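Conserved protein (Methanothermobacter thermautotrophicus, PDB 1I36) is of unknown function but binds NADP and resembles 3-hydroxyacid dehydrogenases in structure, which suggests an oxidoreductase. Local coordinates at residues Ala110-Ser115 and Ile123-Ser128. The protein carries 1 engineered substitution. Sequence-based numbering, arbitrary orientation.
Sequences AAIMGS and IRIIAS
Bent at chi2 (-58°) and again at chi3, the side chain of Met113 curls up beside Ile126 and crosses it obliquely, its CG 3.9 Å from Ile126 CG2 and its SD 4.0 Å from Ile126 CD1. At Ile123, chi1 of -164° swings CG1 opposite the backbone N and across Ile112 at about a right angle, with CG1 3.7 Å from Ile112 CG2; CD1 reaches on to Gly114 CA at 3.4 Å. Between these groups the backbones pair antiparallel. Ala111 and Ile126 exchange two hydrogen bonds, the shorter from Ala111 N to Ile126 O (2.7 Å), and Met113 N prolongs the ladder to Arg124 O (2.9 Å). Ala110 CB rests on Ile125 CG2, on the same face as Ile112; Ala111 packs on Ile126 on the other, toward helix 154-182. Met192 of the second subunit packs on both Met113 and Ile126, and an alanine in place of Met113 would probably open a gap between Ile126 and Met192 of the second subunit. Ile112 touches the bound NADP, and Ser115 OG caps Arg118 N of the following helix. The pair joins the parallel Rossmann strands to the antiparallel strand 124-128, extending the dinucleotide-binding sheet beside its cofactor.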
# COMPACT_ATOMS: atom_id res chain seq x y z
N ALA A 110 23.41 -12.82 -1.51
CA ALA A 110 22.45 -13.05 -2.60
C ALA A 110 21.08 -13.16 -1.93
O ALA A 110 20.98 -13.74 -0.86
CB ALA A 110 22.77 -14.36 -3.34
N ALA A 111 20.02 -12.64 -2.55
CA ALA A 111 18.68 -12.73 -1.96
C ALA A 111 17.71 -13.16 -3.06
O ALA A 111 17.62 -12.52 -4.12
CB ALA A 111 18.25 -11.37 -1.37
N ILE A 112 16.98 -14.24 -2.79
CA ILE A 112 16.01 -14.81 -3.71
C ILE A 112 14.76 -13.93 -3.62
O ILE A 112 14.20 -13.74 -2.54
CB ILE A 112 15.68 -16.27 -3.31
CG1 ILE A 112 16.92 -17.14 -3.60
CG2 ILE A 112 14.50 -16.81 -4.15
CD1 ILE A 112 16.80 -18.61 -3.13
N MET A 113 14.37 -13.37 -4.75
CA MET A 113 13.23 -12.44 -4.83
C MET A 113 11.94 -13.06 -5.36
O MET A 113 11.22 -12.42 -6.12
CB MET A 113 13.63 -11.25 -5.72
CG MET A 113 14.81 -10.45 -5.18
SD MET A 113 14.42 -9.88 -3.55
CE MET A 113 13.40 -8.50 -3.89
N GLY A 114 11.64 -14.27 -4.93
CA GLY A 114 10.44 -14.92 -5.39
C GLY A 114 10.28 -16.32 -4.83
O GLY A 114 10.80 -16.63 -3.74
N SER A 115 9.56 -17.15 -5.57
CA SER A 115 9.29 -18.52 -5.17
C SER A 115 10.16 -19.51 -5.94
O SER A 115 10.01 -19.65 -7.15
CB SER A 115 7.80 -18.84 -5.41
OG SER A 115 7.54 -20.23 -5.26
N ILE A 123 14.29 -17.90 -11.16
CA ILE A 123 14.02 -16.94 -10.11
C ILE A 123 15.00 -15.78 -10.13
O ILE A 123 16.18 -15.97 -10.43
CB ILE A 123 14.03 -17.66 -8.74
CG1 ILE A 123 13.37 -16.80 -7.68
CG2 ILE A 123 15.42 -18.17 -8.36
CD1 ILE A 123 11.96 -16.47 -8.01
N ARG A 124 14.48 -14.56 -9.93
CA ARG A 124 15.35 -13.41 -9.87
C ARG A 124 16.08 -13.45 -8.52
O ARG A 124 15.48 -13.72 -7.46
CB ARG A 124 14.56 -12.11 -9.99
CG ARG A 124 15.36 -10.80 -9.73
CD ARG A 124 16.66 -10.65 -10.54
NE ARG A 124 16.52 -10.83 -11.99
CZ ARG A 124 16.12 -9.89 -12.85
NH1 ARG A 124 15.79 -8.68 -12.42
NH2 ARG A 124 16.11 -10.15 -14.16
N ILE A 125 17.40 -13.27 -8.59
CA ILE A 125 18.21 -13.24 -7.39
C ILE A 125 18.94 -11.90 -7.40
O ILE A 125 19.59 -11.55 -8.39
CB ILE A 125 19.26 -14.36 -7.44
CG1 ILE A 125 18.58 -15.72 -7.37
CG2 ILE A 125 20.31 -14.20 -6.32
CD1 ILE A 125 19.57 -16.85 -7.68
N ILE A 126 18.86 -11.13 -6.33
CA ILE A 126 19.63 -9.88 -6.33
C ILE A 126 20.87 -10.16 -5.46
O ILE A 126 20.81 -10.97 -4.53
CB ILE A 126 18.82 -8.65 -5.84
CG1 ILE A 126 18.31 -8.87 -4.42
CG2 ILE A 126 17.63 -8.38 -6.83
CD1 ILE A 126 17.70 -7.56 -3.79
N ALA A 127 21.99 -9.51 -5.78
CA ALA A 127 23.25 -9.75 -5.06
C ALA A 127 23.99 -8.46 -4.80
O ALA A 127 24.03 -7.55 -5.65
CB ALA A 127 24.12 -10.73 -5.91
N SER A 128 24.60 -8.38 -3.62
CA SER A 128 25.32 -7.18 -3.23
C SER A 128 26.71 -7.52 -2.70
O SER A 128 26.92 -8.62 -2.19
CB SER A 128 24.50 -6.38 -2.22
OG SER A 128 24.48 -7.00 -0.94